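Local coordinates for importin subunit beta-1 (Saccharomyces cerevisiae, PDB 5OWU), which carries proteins into the nucleus as the beta subunit of importin, working with importin alpha, which recognises the classical nuclear localization signal of the cargo, at residues A[157-162]-A[178-183]; A[172-177]-A[212-217]; A[186-191]-A[226-231]; A[203-208]-A[245-250]. All coordinates share one frame; numbering follows the deposited sequence.

Interaction 1 of 4, residues A[157-162]-A[178-183]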
loop_
_atom_site.group_PDB
_atom_site.type_symbol
_atom_site.label_atom_id
_atom_site.label_comp_id
_atom_site.label_asym_id
_atom_site.label_seq_id
_atom_site.Cartn_x
_atom_site.Cartn_y
_atom_site.Cartn_z
ATOM N N LEU A 157 -28.342 7.112 0.746
ATOM C CA LEU A 157 -27.429 6.449 -0.180
ATOM C C LEU A 157 -26.931 7.418 -1.241
ATOM O O LEU A 157 -25.728 7.487 -1.520
ATOM C CB LEU A 157 -28.114 5.261 -0.858
ATOM C CG LEU A 157 -28.468 4.057 0.010
ATOM C CD1 LEU A 157 -29.026 2.961 -0.877
ATOM C CD2 LEU A 157 -27.264 3.559 0.797
ATOM N N ALA A 158 -27.851 8.164 -1.856
ATOM C CA ALA A 158 -27.450 9.113 -2.891
ATOM C C ALA A 158 -26.450 10.131 -2.354
ATOM O O ALA A 158 -25.467 10.455 -3.027
ATOM C CB ALA A 158 -28.680 9.815 -3.467
ATOM N N LEU A 159 -26.677 10.645 -1.141
ATOM C CA LEU A 159 -25.734 11.605 -0.571
ATOM C C LEU A 159 -24.367 10.961 -0.336
ATOM O O LEU A 159 -23.319 11.559 -0.640
ATOM C CB LEU A 159 -26.309 12.178 0.724
ATOM C CG LEU A 159 -27.547 13.060 0.495
ATOM C CD1 LEU A 159 -28.368 13.166 1.752
ATOM C CD2 LEU A 159 -27.131 14.442 0.010
ATOM N N GLY A 160 -24.360 9.728 0.169
ATOM C CA GLY A 160 -23.104 9.008 0.303
ATOM C C GLY A 160 -22.367 8.887 -1.016
ATOM O O GLY A 160 -21.185 9.217 -1.111
ATOM N N TYR A 161 -23.063 8.414 -2.055
ATOM C CA TYR A 161 -22.440 8.239 -3.366
ATOM C C TYR A 161 -21.932 9.561 -3.908
ATOM O O TYR A 161 -20.877 9.622 -4.538
ATOM C CB TYR A 161 -23.443 7.630 -4.344
ATOM C CG TYR A 161 -23.701 6.153 -4.156
ATOM C CD1 TYR A 161 -22.657 5.234 -4.168
ATOM C CD2 TYR A 161 -24.994 5.672 -4.011
ATOM C CE1 TYR A 161 -22.896 3.880 -4.014
ATOM C CE2 TYR A 161 -25.241 4.321 -3.858
ATOM C CZ TYR A 161 -24.191 3.431 -3.863
ATOM O OH TYR A 161 -24.446 2.093 -3.702
ATOM N N MET A 162 -22.695 10.624 -3.703
ATOM C CA MET A 162 -22.265 11.966 -4.074
ATOM C C MET A 162 -20.893 12.285 -3.499
ATOM O O MET A 162 -19.991 12.755 -4.206
ATOM C CB MET A 162 -23.294 12.953 -3.544
ATOM C CG MET A 162 -23.583 14.131 -4.387
ATOM S SD MET A 162 -24.933 15.003 -3.563
ATOM C CE MET A 162 -26.307 13.897 -3.820
ATOM N N ASN A 178 -23.525 22.544 3.952
ATOM C CA ASN A 178 -24.591 22.820 4.912
ATOM C C ASN A 178 -25.756 21.860 4.688
ATOM O O ASN A 178 -26.109 21.063 5.568
ATOM C CB ASN A 178 -25.060 24.279 4.800
ATOM C CG ASN A 178 -24.007 25.283 5.248
ATOM O OD1 ASN A 178 -23.057 24.945 5.951
ATOM N ND2 ASN A 178 -24.194 26.539 4.857
ATOM N N ASN A 179 -26.308 21.863 3.471
ATOM C CA ASN A 179 -27.509 21.071 3.221
ATOM C C ASN A 179 -27.207 19.581 3.285
ATOM O O ASN A 179 -28.007 18.799 3.819
ATOM C CB ASN A 179 -28.105 21.447 1.870
ATOM C CG ASN A 179 -28.794 22.785 1.907
ATOM O OD1 ASN A 179 -29.474 23.103 2.880
ATOM N ND2 ASN A 179 -28.611 23.586 0.862
ATOM N N ILE A 180 -26.034 19.176 2.797
ATOM C CA ILE A 180 -25.659 17.773 2.919
ATOM C C ILE A 180 -25.732 17.364 4.382
ATOM O O ILE A 180 -26.413 16.395 4.744
ATOM C CB ILE A 180 -24.264 17.536 2.312
ATOM C CG1 ILE A 180 -24.328 17.731 0.795
ATOM C CG2 ILE A 180 -23.723 16.138 2.670
ATOM C CD1 ILE A 180 -22.984 17.628 0.097
ATOM N N LEU A 181 -25.129 18.170 5.260
ATOM C CA LEU A 181 -25.130 17.797 6.668
ATOM C C LEU A 181 -26.546 17.761 7.209
ATOM O O LEU A 181 -26.925 16.813 7.914
ATOM C CB LEU A 181 -24.249 18.745 7.475
ATOM C CG LEU A 181 -22.758 18.411 7.407
ATOM C CD1 LEU A 181 -21.948 19.491 8.092
ATOM C CD2 LEU A 181 -22.453 17.039 8.031
ATOM N N ILE A 182 -27.376 18.734 6.822
ATOM C CA ILE A 182 -28.741 18.724 7.330
ATOM C C ILE A 182 -29.415 17.432 6.919
ATOM O O ILE A 182 -30.017 16.732 7.740
ATOM C CB ILE A 182 -29.529 19.953 6.844
ATOM C CG1 ILE A 182 -28.944 21.230 7.439
ATOM C CG2 ILE A 182 -30.988 19.833 7.247
ATOM C CD1 ILE A 182 -29.394 22.488 6.730
ATOM N N ALA A 183 -29.271 17.066 5.649
ATOM C CA ALA A 183 -29.948 15.865 5.189
ATOM C C ALA A 183 -29.389 14.638 5.899
ATOM O O ALA A 183 -30.145 13.745 6.302
ATOM C CB ALA A 183 -29.818 15.743 3.669
#

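Interaction 2 of 4, residues A[172-177]-A[212-217]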
loop_
_atom_site.group_PDB
_atom_site.type_symbol
_atom_site.label_atom_id
_atom_site.label_comp_id
_atom_site.label_asym_id
_atom_site.label_seq_id
_atom_site.Cartn_x
_atom_site.Cartn_y
_atom_site.Cartn_z
ATOM N N ALA A 172 -15.408 20.204 -4.572
ATOM C CA ALA A 172 -16.562 20.157 -5.463
ATOM C C ALA A 172 -17.878 20.286 -4.706
ATOM O O ALA A 172 -18.833 20.876 -5.225
ATOM C CB ALA A 172 -16.540 18.858 -6.269
ATOM N N LEU A 173 -17.958 19.745 -3.491
ATOM C CA LEU A 173 -19.192 19.760 -2.719
ATOM C C LEU A 173 -19.150 20.742 -1.556
ATOM O O LEU A 173 -20.081 20.764 -0.745
ATOM C CB LEU A 173 -19.498 18.357 -2.197
ATOM C CG LEU A 173 -19.821 17.314 -3.263
ATOM C CD1 LEU A 173 -19.979 15.962 -2.611
ATOM C CD2 LEU A 173 -21.080 17.690 -4.036
ATOM N N VAL A 174 -18.099 21.556 -1.446
ATOM C CA VAL A 174 -18.003 22.472 -0.311
ATOM C C VAL A 174 -19.249 23.349 -0.236
ATOM O O VAL A 174 -19.877 23.485 0.823
ATOM C CB VAL A 174 -16.711 23.310 -0.401
ATOM C CG1 VAL A 174 -16.713 24.227 -1.623
ATOM C CG2 VAL A 174 -16.513 24.116 0.866
ATOM N N SER A 175 -19.664 23.903 -1.374
ATOM C CA SER A 175 -20.753 24.870 -1.374
ATOM C C SER A 175 -22.087 24.257 -0.958
ATOM O O SER A 175 -23.002 25.002 -0.588
ATOM C CB SER A 175 -20.869 25.515 -2.759
ATOM O OG SER A 175 -21.051 24.537 -3.763
ATOM N N SER A 176 -22.214 22.929 -0.987
ATOM C CA SER A 176 -23.437 22.245 -0.579
ATOM C C SER A 176 -23.355 21.652 0.826
ATOM O O SER A 176 -24.345 21.074 1.300
ATOM C CB SER A 176 -23.771 21.131 -1.579
ATOM O OG SER A 176 -23.877 21.625 -2.907
ATOM N N SER A 177 -22.218 21.802 1.514
ATOM C CA SER A 177 -21.995 21.055 2.751
ATOM C C SER A 177 -23.119 21.286 3.760
ATOM O O SER A 177 -23.645 20.330 4.351
ATOM C CB SER A 177 -20.631 21.418 3.345
ATOM O OG SER A 177 -20.508 22.809 3.574
ATOM N N ILE A 212 -16.589 18.945 4.689
ATOM C CA ILE A 212 -17.255 19.746 5.703
ATOM C C ILE A 212 -16.253 20.539 6.542
ATOM O O ILE A 212 -16.559 20.918 7.662
ATOM C CB ILE A 212 -18.166 18.871 6.587
ATOM C CG1 ILE A 212 -17.352 17.924 7.476
ATOM C CG2 ILE A 212 -19.117 18.047 5.718
ATOM C CD1 ILE A 212 -18.182 17.222 8.537
ATOM N N LYS A 213 -15.056 20.803 6.006
ATOM C CA LYS A 213 -14.076 21.608 6.736
ATOM C C LYS A 213 -14.692 22.909 7.233
ATOM O O LYS A 213 -14.557 23.273 8.408
ATOM C CB LYS A 213 -12.868 21.910 5.848
ATOM C CG LYS A 213 -12.186 20.689 5.255
ATOM C CD LYS A 213 -10.718 20.599 5.655
ATOM C CE LYS A 213 -9.913 19.805 4.630
ATOM N NZ LYS A 213 -10.506 18.466 4.350
ATOM N N ASN A 214 -15.372 23.633 6.341
ATOM C CA ASN A 214 -15.946 24.917 6.726
ATOM C C ASN A 214 -16.945 24.761 7.861
ATOM O O ASN A 214 -17.033 25.636 8.730
ATOM C CB ASN A 214 -16.601 25.579 5.514
ATOM C CG ASN A 214 -15.591 25.957 4.446
ATOM O OD1 ASN A 214 -14.407 26.135 4.734
ATOM N ND2 ASN A 214 -16.053 26.082 3.209
ATOM N N ASN A 215 -17.683 23.649 7.891
ATOM C CA ASN A 215 -18.611 23.403 8.991
ATOM C C ASN A 215 -17.865 23.060 10.277
ATOM O O ASN A 215 -18.235 23.530 11.358
ATOM C CB ASN A 215 -19.575 22.275 8.624
ATOM C CG ASN A 215 -20.310 22.535 7.330
ATOM O OD1 ASN A 215 -19.830 22.190 6.249
ATOM N ND2 ASN A 215 -21.489 23.140 7.432
ATOM N N MET A 216 -16.811 22.242 10.179
ATOM C CA MET A 216 -16.048 21.851 11.364
ATOM C C MET A 216 -15.315 23.032 11.987
ATOM O O MET A 216 -15.063 23.035 13.198
ATOM C CB MET A 216 -15.061 20.737 11.001
ATOM C CG MET A 216 -15.717 19.400 10.658
ATOM S SD MET A 216 -16.473 18.604 12.097
ATOM C CE MET A 216 -18.154 19.228 12.025
ATOM N N GLU A 217 -14.975 24.043 11.195
ATOM C CA GLU A 217 -14.359 25.239 11.753
ATOM C C GLU A 217 -15.350 26.121 12.500
ATOM O O GLU A 217 -14.926 27.114 13.101
ATOM C CB GLU A 217 -13.678 26.034 10.639
ATOM C CG GLU A 217 -12.520 25.284 9.989
ATOM C CD GLU A 217 -11.948 26.006 8.785
ATOM O OE1 GLU A 217 -12.592 26.958 8.291
ATOM O OE2 GLU A 217 -10.851 25.616 8.332
#

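Interaction 3 of 4, residues A[186-191]-A[226-231]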
loop_
_atom_site.group_PDB
_atom_site.type_symbol
_atom_site.label_atom_id
_atom_site.label_comp_id
_atom_site.label_asym_id
_atom_site.label_seq_id
_atom_site.Cartn_x
_atom_site.Cartn_y
_atom_site.Cartn_z
ATOM N N GLN A 186 -30.085 14.541 9.893
ATOM C CA GLN A 186 -31.499 14.254 10.115
ATOM C C GLN A 186 -31.749 12.754 10.195
ATOM O O GLN A 186 -32.533 12.291 11.030
ATOM C CB GLN A 186 -32.351 14.884 9.010
ATOM C CG GLN A 186 -32.677 16.350 9.258
ATOM C CD GLN A 186 -33.510 17.006 8.164
ATOM O OE1 GLN A 186 -33.834 18.191 8.263
ATOM N NE2 GLN A 186 -33.859 16.252 7.121
ATOM N N GLY A 187 -31.083 11.971 9.345
ATOM C CA GLY A 187 -31.243 10.533 9.423
ATOM C C GLY A 187 -30.446 9.870 10.529
ATOM O O GLY A 187 -30.777 8.747 10.922
ATOM N N ALA A 188 -29.411 10.535 11.046
ATOM C CA ALA A 188 -28.513 9.897 12.004
ATOM C C ALA A 188 -28.971 10.039 13.445
ATOM O O ALA A 188 -28.660 9.173 14.269
ATOM C CB ALA A 188 -27.102 10.482 11.885
ATOM N N GLN A 189 -29.703 11.102 13.760
ATOM C CA GLN A 189 -29.988 11.463 15.141
ATOM C C GLN A 189 -30.844 10.399 15.830
ATOM O O GLN A 189 -31.501 9.572 15.191
ATOM C CB GLN A 189 -30.690 12.820 15.193
ATOM C CG GLN A 189 -32.048 12.835 14.521
ATOM C CD GLN A 189 -32.619 14.232 14.412
ATOM O OE1 GLN A 189 -32.193 15.146 15.121
ATOM N NE2 GLN A 189 -33.586 14.409 13.513
ATOM N N SER A 190 -30.843 10.457 17.167
ATOM C CA SER A 190 -31.415 9.383 17.978
ATOM C C SER A 190 -32.912 9.212 17.749
ATOM O O SER A 190 -33.441 8.109 17.926
ATOM C CB SER A 190 -31.149 9.655 19.457
ATOM O OG SER A 190 -31.606 10.945 19.822
ATOM N N THR A 191 -33.618 10.285 17.380
ATOM C CA THR A 191 -35.057 10.177 17.162
ATOM C C THR A 191 -35.409 9.263 15.993
ATOM O O THR A 191 -36.533 8.754 15.943
ATOM C CB THR A 191 -35.669 11.561 16.929
ATOM O OG1 THR A 191 -34.911 12.269 15.942
ATOM C CG2 THR A 191 -35.695 12.366 18.226
ATOM N N MET A 226 -20.574 16.418 16.639
ATOM C CA MET A 226 -19.891 15.474 17.523
ATOM C C MET A 226 -20.853 14.896 18.552
ATOM O O MET A 226 -20.777 13.708 18.887
ATOM C CB MET A 226 -18.711 16.157 18.219
ATOM C CG MET A 226 -17.541 16.467 17.280
ATOM S SD MET A 226 -16.879 14.968 16.539
ATOM C CE MET A 226 -15.986 14.264 17.931
ATOM N N GLN A 227 -21.766 15.721 19.060
ATOM C CA GLN A 227 -22.791 15.227 19.970
ATOM C C GLN A 227 -23.608 14.117 19.319
ATOM O O GLN A 227 -23.846 13.066 19.929
ATOM C CB GLN A 227 -23.690 16.383 20.414
ATOM C CG GLN A 227 -24.858 15.959 21.292
ATOM C CD GLN A 227 -25.585 17.143 21.914
ATOM O OE1 GLN A 227 -25.048 18.248 21.997
ATOM N NE2 GLN A 227 -26.818 16.913 22.347
ATOM N N VAL A 228 -24.032 14.325 18.067
ATOM C CA VAL A 228 -24.818 13.306 17.368
ATOM C C VAL A 228 -24.003 12.029 17.182
ATOM O O VAL A 228 -24.508 10.914 17.370
ATOM C CB VAL A 228 -25.315 13.848 16.015
ATOM C CG1 VAL A 228 -25.985 12.735 15.201
ATOM C CG2 VAL A 228 -26.275 15.014 16.224
ATOM N N VAL A 229 -22.743 12.167 16.776
ATOM C CA VAL A 229 -21.920 10.986 16.535
ATOM C C VAL A 229 -21.730 10.194 17.831
ATOM O O VAL A 229 -21.879 8.965 17.859
ATOM C CB VAL A 229 -20.577 11.396 15.901
ATOM C CG1 VAL A 229 -19.618 10.217 15.843
ATOM C CG2 VAL A 229 -20.812 11.938 14.495
ATOM N N CYS A 230 -21.403 10.884 18.926
ATOM C CA CYS A 230 -21.187 10.199 20.203
ATOM C C CYS A 230 -22.466 9.520 20.682
ATOM O O CYS A 230 -22.464 8.335 21.070
ATOM C CB CYS A 230 -20.689 11.193 21.246
ATOM S SG CYS A 230 -19.044 11.833 20.888
ATOM N N GLU A 231 -23.573 10.266 20.671
ATOM C CA GLU A 231 -24.878 9.696 20.952
ATOM C C GLU A 231 -25.019 8.385 20.190
ATOM O O GLU A 231 -25.438 7.374 20.759
ATOM C CB GLU A 231 -25.986 10.689 20.570
ATOM C CG GLU A 231 -27.379 10.307 21.057
ATOM C CD GLU A 231 -27.861 8.973 20.499
ATOM O OE1 GLU A 231 -28.271 8.099 21.292
ATOM O OE2 GLU A 231 -27.818 8.795 19.262
#

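Interaction 4 of 4, residues A[203-208]-A[245-250]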
loop_
_atom_site.group_PDB
_atom_site.type_symbol
_atom_site.label_atom_id
_atom_site.label_comp_id
_atom_site.label_asym_id
_atom_site.label_seq_id
_atom_site.Cartn_x
_atom_site.Cartn_y
_atom_site.Cartn_z
ATOM N N ASN A 203 -22.980 6.117 7.622
ATOM C CA ASN A 203 -22.069 5.787 6.529
ATOM C C ASN A 203 -21.920 6.962 5.564
ATOM O O ASN A 203 -20.806 7.291 5.131
ATOM C CB ASN A 203 -22.572 4.539 5.801
ATOM C CG ASN A 203 -22.478 3.283 6.657
ATOM O OD1 ASN A 203 -21.653 3.194 7.562
ATOM N ND2 ASN A 203 -23.321 2.304 6.362
ATOM N N ALA A 204 -23.030 7.616 5.227
ATOM C CA ALA A 204 -22.955 8.811 4.395
ATOM C C ALA A 204 -22.145 9.910 5.074
ATOM O O ALA A 204 -21.361 10.607 4.425
ATOM C CB ALA A 204 -24.362 9.303 4.071
ATOM N N LEU A 205 -22.327 10.087 6.381
ATOM C CA LEU A 205 -21.587 11.116 7.102
ATOM C C LEU A 205 -20.089 10.868 6.999
ATOM O O LEU A 205 -19.300 11.787 6.702
ATOM C CB LEU A 205 -22.036 11.141 8.565
ATOM C CG LEU A 205 -21.407 12.204 9.456
ATOM C CD1 LEU A 205 -21.675 13.596 8.894
ATOM C CD2 LEU A 205 -21.934 12.079 10.891
ATOM N N ALA A 206 -19.683 9.618 7.244
ATOM C CA ALA A 206 -18.297 9.226 7.025
ATOM C C ALA A 206 -17.845 9.605 5.619
ATOM O O ALA A 206 -16.767 10.184 5.440
ATOM C CB ALA A 206 -18.135 7.726 7.258
ATOM N N ASP A 207 -18.669 9.298 4.607
ATOM C CA ASP A 207 -18.309 9.655 3.233
ATOM C C ASP A 207 -18.164 11.161 3.054
ATOM O O ASP A 207 -17.381 11.617 2.211
ATOM C CB ASP A 207 -19.359 9.141 2.243
ATOM C CG ASP A 207 -19.351 7.629 2.104
ATOM O OD1 ASP A 207 -18.295 7.004 2.321
ATOM O OD2 ASP A 207 -20.413 7.067 1.773
ATOM N N SER A 208 -18.919 11.947 3.815
ATOM C CA SER A 208 -18.982 13.385 3.603
ATOM C C SER A 208 -17.863 14.145 4.297
ATOM O O SER A 208 -17.655 15.324 3.983
ATOM C CB SER A 208 -20.312 13.929 4.127
ATOM O OG SER A 208 -20.256 14.061 5.538
ATOM N N PHE A 245 -18.667 4.551 15.283
ATOM C CA PHE A 245 -17.238 4.492 15.573
ATOM C C PHE A 245 -16.400 4.636 14.308
ATOM O O PHE A 245 -15.326 5.245 14.348
ATOM C CB PHE A 245 -16.897 3.190 16.308
ATOM C CG PHE A 245 -16.856 3.339 17.803
ATOM C CD1 PHE A 245 -15.774 3.942 18.419
ATOM C CD2 PHE A 245 -17.901 2.883 18.593
ATOM C CE1 PHE A 245 -15.734 4.090 19.799
ATOM C CE2 PHE A 245 -17.866 3.027 19.974
ATOM C CZ PHE A 245 -16.783 3.629 20.575
ATOM N N GLY A 246 -16.866 4.106 13.175
ATOM C CA GLY A 246 -16.203 4.419 11.914
ATOM C C GLY A 246 -16.133 5.917 11.682
ATOM O O GLY A 246 -15.078 6.467 11.327
ATOM N N CYS A 247 -17.258 6.601 11.910
ATOM C CA CYS A 247 -17.283 8.060 11.817
ATOM C C CYS A 247 -16.279 8.695 12.758
ATOM O O CYS A 247 -15.507 9.578 12.367
ATOM C CB CYS A 247 -18.672 8.588 12.153
ATOM S SG CYS A 247 -19.764 8.575 10.795
ATOM N N LEU A 248 -16.301 8.284 14.024
ATOM C CA LEU A 248 -15.407 8.889 15.002
ATOM C C LEU A 248 -13.954 8.729 14.589
ATOM O O LEU A 248 -13.169 9.673 14.700
ATOM C CB LEU A 248 -15.626 8.276 16.389
ATOM C CG LEU A 248 -16.521 8.997 17.387
ATOM C CD1 LEU A 248 -16.465 8.251 18.711
ATOM C CD2 LEU A 248 -16.120 10.457 17.580
ATOM N N CYS A 249 -13.572 7.539 14.114
ATOM C CA CYS A 249 -12.177 7.327 13.743
ATOM C C CYS A 249 -11.791 8.220 12.577
ATOM O O CYS A 249 -10.714 8.839 12.579
ATOM C CB CYS A 249 -11.936 5.858 13.391
ATOM S SG CYS A 249 -12.045 4.735 14.805
ATOM N N LYS A 250 -12.660 8.303 11.566
ATOM C CA LYS A 250 -12.348 9.150 10.421
ATOM C C LYS A 250 -12.259 10.615 10.833
ATOM O O LYS A 250 -11.389 11.358 10.354
ATOM C CB LYS A 250 -13.396 8.951 9.332
ATOM C CG LYS A 250 -12.798 8.863 7.935
ATOM C CD LYS A 250 -13.781 9.281 6.846
ATOM C CE LYS A 250 -13.165 9.157 5.461
ATOM N NZ LYS A 250 -11.912 9.966 5.343
#

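Interaction 1 of 4, residues A[157-162]-A[178-183]
L159 reaches across from helix 149-165 to I180 and A183 of helix 177-188, joining HEAT repeats 4 and 5 of the importin solenoid. At the nearest point the CA atoms of L159 and I180 are 7.1 Å apart, a gap filled by L159 together with I180 and A183.

The contact is apolar. CG of L159 stands opposite its own carbonyl carbon (chi1 -67°), which directs the fork of the side chain at the facing helix, and each methyl then has its own partner. CD1 presses on the methyl of A183, whereas CD2 lies more loosely beside I180. Leucine suits this place because its two branches can follow two residues almost one turn apart. Alanine suits position 183 because a short side chain lets the leucine methyl come close to the helix surface.

No hydrogen bond links the segments. Their polar backbone groups are served within the helices, as by A183 N to N179 O at 2.8 Å, and A183 O also accepts a bond from T143 OG1. Helix 133-142 adds to the packing, with M139 against L159 and V140 against I182; L181 and I182 also meet an aromatic side chain of another protein's chain.

The difference between the branches of the leucine is plain in the distances: L159 CD1 to A183 CB measures 3.5 Å, L159 CD2 to I180 CG1 4.4 Å.

Interaction 2 of 4, residues A[172-177]-A[212-217]
S177, at the start of helix 177-188, faces I212, the N-cap of the short helix 213-216, with their CA atoms 5.7 Å apart. S177 carries the polar part. Its OG stands between its backbone N and carbonyl carbon (chi1 57°), where it lies 2.8 Å from N215 OD1 and 2.9 Å from V174 O. Both pairs have hydrogen-bonding geometry, but the hydroxyl has one proton to give and can donate it to only one of them. Serine fits because it is small enough to sit between the V174 carbonyl and the N215 amide and still offer a donor. N215 uses both ends of its amide: OD1 meets the serine, while ND2 donates to E221 OE1 and N178 OD1.

Around this polar link lie apolar atoms. S177 CB rests 4.4 Å from I212 CG2, and a methyl of V174 comes up against the amide of N214, modelled too close for the spacing to be taken literally.

Replacing N215 by alanine would remove the amide, and E221 and N178 would probably lose the donor they share, and S177 an acceptor. The polar atoms meeting here are consistent with a junction held by directional bonds as well as packing, tying the entry to HEAT repeat 5 to the turn that follows that repeat.

Interaction 3 of 4, residues A[186-191]-A[226-231]
S190 lays its CB against the flat face of the E231 carboxylate, with S190 CB 3.5 Å from E231 CD and 3.4 Å from E231 OE2. The glutamate gets there by a folded chain: CG extends away from the backbone N (chi1 -169°), then the next torsion bends sharply (chi2 -61°) and brings the carboxylate over S190. The serine hydroxyl does not share in this meeting. With OG lodged between N and the carbonyl carbon (chi1 54°), it is turned aside, and the serine atom nearest the carboxylate is carbon.

The glutamate's charge is met elsewhere, by a salt bridge from R198 NH2 to OE2. Because R198 NE also donates to A188 O, the arginine ties the end of helix 177-188 to helix 219-233, a link between HEAT repeats 5 and 6 on the surface where a chain of another protein packs over Q189 and Q227. A lysine in place of E231 would probably take this salt bridge from R198 and set a like charge beside it.

Deeper in, one methyl of V228, CG1, serves two neighbours: it lies 4.2 Å from A188 CB and equally far from Q189 CA. A beta-branched valine offers a broad, short surface to a chain that is just leaving the helix at Q189, and alanine at 188 keeps the approach close. Beyond, the methyl of A188 also touches A201 and L202 of helix 195-208.

Interaction 4 of 4, residues A[203-208]-A[245-250]
A206 and C247 bring together the second helices of HEAT repeats 5 and 6, which stack almost parallel: the axes of the two segments lie 9.0 Å apart at an angle of 13°. The closest backbone approach is between the CA atoms of these residues, 5.0 Å, and small side chains make it possible.

C247 leans its sulfur across the gap, SG standing beside its own backbone N (chi1 -84°). In this conformer SG settles into the angle between A206 and L205: it is 3.7 Å from A206 N and 4.0 Å from A206 CB, with CB and CD2 of L205 each 4.1 Å away. A second conformer is deposited, so these sulfur contacts are doubtful beyond the first. Cysteine, slim and polarisable, probably suits the spot, and leucine closes the inner side, its other surfaces packing on L181, I184, L225 and V229.

On the outer side K250 stretches over the end of the neighbouring helix. Its aliphatic CD, 3.4 Å from A206 O, and then CE pass beside that carbonyl, and the bend at the last torsion carries NZ away from it.

That helix finishes with S208, whose hydroxyl turns back to its own backbone: OG donates to L205 O over 2.7 Å, meeting the carbonyl at 120°.

In the fold
The four contacts follow one strip of the HEAT solenoid from repeat 4 to repeat 6. Interaction 1 closes before interactions 3 and 4 open, while interaction 2 interleaves with all the others and interactions 3 and 4 with each other. Interactions 1 and 3 share helix 177-188, and interaction 3 lies on the side where another protein's chain packs. Centres of interactions 1 and 2 are 11 Å apart, with L181 packing on I212; those of 3 and 4 are 12 Å apart, with M226 packing on L248. G160 against A204 and D207 connects interactions 1 and 4. This is consistent with a solenoid whose neighbouring repeats pack through both helix layers and the turns between them.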